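Mycobacterium tuberculosis paralogous family 11 (Mycobacterium smegmatis, PDB 4Y9I) probably binds the deazaflavin coenzyme F420 and uses its reduced form to reduce quinones to quinols. Local coordinates at residues M38-G43 / P49-N54; E99-T102 / L107-V110. All coordinates share one frame; numbering follows the deposited sequence. Where two conformers were deposited one is given.

Overall arrangement
Both contacts belong to one small domain, a six-stranded antiparallel barrel with helices packed outside it, and their centres lie 11 Å apart. They follow in series along the chain: interaction 1 joins the end of strand 35-39 to the start of helix 51-57, and interaction 2 joins helix 96-102 to the loop leading into strand 110-113. Strands 35-39 and 110-113 are antiparallel neighbours, and the two contacts meet just past the end of the first and just before the second. There Ala40 N lies 2.9 Å from Pro109 O, a probable hydrogen bond, and Tyr52 CE1 packs 3.5 Å from Pro109 CG. The adjoining ends of two neighbouring barrel strands thus carry contacts to both helical elements.

Interaction 1: residues M38-G43 / P49-N54; sequences MVASKG and PSWYFN
The indole of Trp51 is sandwiched between Met38 and Pro49: Met38 CE lies 3.8 Å above one face of the Trp51 ring plane, and Pro49 CG lies over the opposite face, both atoms away from the ring centre. At the edge, near the plane, the carbonyl oxygen Val39 O approaches Trp51 CZ2 at 3.5 Å. The methyl meets the six-membered ring as a CH-pi contact, with Met38 CE 4.1 Å from the ring centroid and 23° off its normal. Met38 SD stands more obliquely, a Met-aromatic contact; the bend of the thioether at chi3 (77°) is what turns the methyl over the ring.

Ala40 touches both aromatic residues: its CB lies 3.6 Å from Trp51 CH2 and 4.0 Å from Tyr52 CD1. Trp51 CG is set between its own backbone N and carbonyl carbon (chi1 59°), and from there the indole reaches back across the turn to the strand. Pro49 also meets the backbone of the 38-43 segment, its CG lying 3.2 Å from Ser41 O. The polar atoms that meet the segment 49-54 are thus carbonyl oxygens facing carbon, and the contact is held by apolar burial.

Leu27 and Val25 of strand 22-32 and Phe111 of strand 110-113 also touch Trp51, placing its ring against barrel strands. Ala40 is the centre of an inverse gamma turn just after strand 35-39; the arrangement as a whole is a tryptophan-centred hydrophobic cluster seating the start of helix 51-57 on the barrel of this F420H(2)-dependent quinone reductase family.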
# COMPACT_ATOMS: atom_id res chain seq x y z
N MET A 38 -1.57 -0.15 -1.98
CA MET A 38 -0.91 0.36 -0.75
C MET A 38 -1.41 1.80 -0.61
O MET A 38 -1.05 2.71 -1.42
CB MET A 38 0.58 0.41 -0.93
CG MET A 38 1.23 -0.97 -1.21
SD MET A 38 3.00 -0.93 -1.47
CE MET A 38 3.51 -0.76 0.22
N VAL A 39 -2.21 2.06 0.39
CA VAL A 39 -2.71 3.44 0.66
C VAL A 39 -1.70 4.12 1.57
O VAL A 39 -1.45 3.69 2.68
CB VAL A 39 -4.08 3.41 1.28
CG1 VAL A 39 -4.54 4.82 1.65
CG2 VAL A 39 -5.06 2.68 0.37
N ALA A 40 -1.03 5.16 1.02
CA ALA A 40 0.05 5.87 1.73
C ALA A 40 -0.47 6.96 2.68
O ALA A 40 -0.14 8.12 2.54
CB ALA A 40 1.08 6.44 0.70
N SER A 41 -1.35 6.55 3.60
CA SER A 41 -1.77 7.39 4.69
C SER A 41 -0.86 7.13 5.82
O SER A 41 0.03 6.31 5.72
CB SER A 41 -3.18 7.14 5.05
OG SER A 41 -3.42 5.78 5.29
N LYS A 42 -1.07 7.86 6.89
CA LYS A 42 -0.29 7.73 8.08
C LYS A 42 -1.24 7.95 9.27
O LYS A 42 -0.99 8.83 10.14
CB LYS A 42 0.85 8.75 8.16
CG LYS A 42 1.91 8.27 9.09
CD LYS A 42 2.99 9.27 9.42
CE LYS A 42 3.57 8.93 10.79
NZ LYS A 42 4.24 7.64 10.87
N GLY A 43 -2.32 7.22 9.29
CA GLY A 43 -3.21 7.17 10.45
C GLY A 43 -3.94 8.42 10.73
O GLY A 43 -4.42 8.60 11.87
N PRO A 49 3.78 8.37 5.30
CA PRO A 49 4.39 7.27 5.99
C PRO A 49 5.82 7.06 5.48
O PRO A 49 6.15 7.44 4.37
CB PRO A 49 3.45 6.10 5.69
CG PRO A 49 2.93 6.44 4.34
CD PRO A 49 2.80 7.92 4.31
N SER A 50 6.64 6.44 6.31
CA SER A 50 8.08 6.45 6.01
C SER A 50 8.38 5.55 4.78
O SER A 50 9.29 5.77 3.99
CB SER A 50 8.85 6.05 7.25
OG SER A 50 8.60 4.67 7.51
N TRP A 51 7.52 4.60 4.50
CA TRP A 51 7.69 3.75 3.36
C TRP A 51 7.37 4.39 2.01
O TRP A 51 7.70 3.81 0.98
CB TRP A 51 6.93 2.44 3.56
CG TRP A 51 5.44 2.59 3.78
CD1 TRP A 51 4.77 2.52 4.97
CD2 TRP A 51 4.42 2.77 2.76
NE1 TRP A 51 3.42 2.65 4.76
CE2 TRP A 51 3.17 2.81 3.42
CE3 TRP A 51 4.44 2.86 1.36
CZ2 TRP A 51 1.95 2.97 2.71
CZ3 TRP A 51 3.28 3.05 0.69
CH2 TRP A 51 2.05 3.06 1.36
N TYR A 52 6.70 5.52 1.99
CA TYR A 52 6.28 6.14 0.74
C TYR A 52 7.50 6.41 -0.15
O TYR A 52 7.51 6.03 -1.32
CB TYR A 52 5.57 7.45 1.04
CG TYR A 52 5.33 8.32 -0.12
CD1 TYR A 52 4.31 8.06 -0.99
CD2 TYR A 52 6.12 9.45 -0.36
CE1 TYR A 52 4.03 8.91 -2.03
CE2 TYR A 52 5.86 10.28 -1.41
CZ TYR A 52 4.83 10.00 -2.24
OH TYR A 52 4.52 10.81 -3.35
N PHE A 53 8.50 7.09 0.40
CA PHE A 53 9.69 7.37 -0.41
C PHE A 53 10.47 6.10 -0.78
O PHE A 53 11.00 6.03 -1.89
CB PHE A 53 10.56 8.47 0.26
CG PHE A 53 9.95 9.88 0.10
CD1 PHE A 53 9.64 10.37 -1.16
CD2 PHE A 53 9.70 10.66 1.19
CE1 PHE A 53 9.11 11.64 -1.34
CE2 PHE A 53 9.19 11.94 1.05
CZ PHE A 53 8.89 12.43 -0.19
N ASN A 54 10.40 5.09 0.05
CA ASN A 54 11.06 3.85 -0.26
C ASN A 54 10.48 3.10 -1.48
O ASN A 54 11.24 2.61 -2.28
CB ASN A 54 11.00 2.88 0.92
CG ASN A 54 11.69 3.33 2.17
OD1 ASN A 54 12.58 4.11 2.14
ND2 ASN A 54 11.25 2.76 3.31

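Interaction 2: residues E99-T102 / L107-V110; sequences EYQT and LIPV
Gln101 extends with CG anti to its backbone N (chi1 -175°) and then folds at chi2 (63°), a bend that carries its amide across to the backbone of Leu107 and Ile108. On the other side, Ile108 places CG1 anti to its carbonyl carbon, and from there its CD1 reaches the helix backbone, lying 3.7 Å from Gln101 CA.

The polar link is a single bond, Ile108 N to Gln101 OE1, 2.9 Å long. It is nearly straight, with an N-H...O angle of 170°, and the donor lies in the plane of the side-chain carbonyl, on a lone pair. The other end of the amide is held too: Gln101 NE2 donates to Arg106 O and, weakly, to Thr104 O. Bonds at both ends fix the rotation of the amide and identify which end is oxygen, so one side chain serves both a donor and acceptors of the returning loop.

Carbon also packs round this bond. Ile108 CG1 lies 3.6 Å from Gln101 OE1 as the two side chains run past each other in opposite directions; the apolar pair is Ile108 CD1 with Tyr100 CB, 3.9 Å apart. Leu107, more exposed, adds a looser touch, its CD2 4.0 Å from Gln101 OE1.

The contact thus closes the short connection after helix 96-102 back onto that helix. Helix 80-93 packs beside it, with Trp87 against Gln101 and Ile108 and with Arg83 NH2 hydrogen-bonded to Ile108 O; Ile108 also touches Val39 of strand 35-39, just before the chain enters strand 110-113.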
# COMPACT_ATOMS: atom_id res chain seq x y z
N GLU A 99 -12.05 9.67 6.06
CA GLU A 99 -11.77 10.61 7.09
C GLU A 99 -10.34 11.14 7.07
O GLU A 99 -10.14 12.28 7.24
CB GLU A 99 -12.12 10.04 8.45
CG GLU A 99 -13.60 9.89 8.71
CD GLU A 99 -14.41 11.19 8.52
OE1 GLU A 99 -13.93 12.29 8.87
OE2 GLU A 99 -15.55 11.07 8.03
N TYR A 100 -9.37 10.27 6.87
CA TYR A 100 -8.00 10.73 6.69
C TYR A 100 -7.89 11.76 5.56
O TYR A 100 -7.19 12.79 5.69
CB TYR A 100 -7.06 9.59 6.38
CG TYR A 100 -6.90 8.50 7.39
CD1 TYR A 100 -7.46 8.58 8.68
CD2 TYR A 100 -6.19 7.38 7.08
CE1 TYR A 100 -7.27 7.51 9.60
CE2 TYR A 100 -6.02 6.32 7.94
CZ TYR A 100 -6.57 6.38 9.22
OH TYR A 100 -6.33 5.29 10.08
N GLN A 101 -8.61 11.50 4.45
CA GLN A 101 -8.53 12.38 3.33
C GLN A 101 -9.10 13.75 3.63
O GLN A 101 -8.63 14.73 3.06
CB GLN A 101 -9.22 11.76 2.10
CG GLN A 101 -9.10 12.56 0.82
CD GLN A 101 -7.65 12.71 0.32
OE1 GLN A 101 -7.14 11.86 -0.38
NE2 GLN A 101 -6.99 13.76 0.74
N THR A 102 -10.14 13.83 4.46
CA THR A 102 -10.72 15.19 4.74
C THR A 102 -9.74 16.11 5.46
O THR A 102 -9.96 17.31 5.51
CB THR A 102 -11.98 15.10 5.63
OG1 THR A 102 -11.57 14.61 6.89
CG2 THR A 102 -13.00 14.23 5.05
N LEU A 107 -4.32 14.73 -2.41
CA LEU A 107 -4.80 13.32 -2.49
C LEU A 107 -3.79 12.45 -1.78
O LEU A 107 -2.53 12.52 -2.00
CB LEU A 107 -4.95 12.84 -3.92
CG LEU A 107 -6.08 13.44 -4.71
CD1 LEU A 107 -6.10 12.90 -6.11
CD2 LEU A 107 -7.44 13.29 -4.06
N ILE A 108 -4.34 11.53 -0.98
CA ILE A 108 -3.47 10.50 -0.37
C ILE A 108 -2.92 9.61 -1.50
O ILE A 108 -3.69 9.06 -2.27
CB ILE A 108 -4.25 9.69 0.70
CG1 ILE A 108 -4.60 10.58 1.88
CG2 ILE A 108 -3.48 8.48 1.21
CD1 ILE A 108 -5.66 10.03 2.80
N PRO A 109 -1.60 9.42 -1.55
CA PRO A 109 -1.10 8.56 -2.65
C PRO A 109 -1.62 7.14 -2.48
O PRO A 109 -1.70 6.64 -1.34
CB PRO A 109 0.41 8.60 -2.49
CG PRO A 109 0.67 9.88 -1.71
CD PRO A 109 -0.52 10.04 -0.78
N VAL A 110 -1.88 6.48 -3.61
CA VAL A 110 -2.25 5.05 -3.65
C VAL A 110 -1.37 4.45 -4.67
O VAL A 110 -1.38 4.91 -5.85
CB VAL A 110 -3.73 4.83 -3.99
CG1 VAL A 110 -4.11 3.40 -3.93
CG2 VAL A 110 -4.56 5.72 -3.05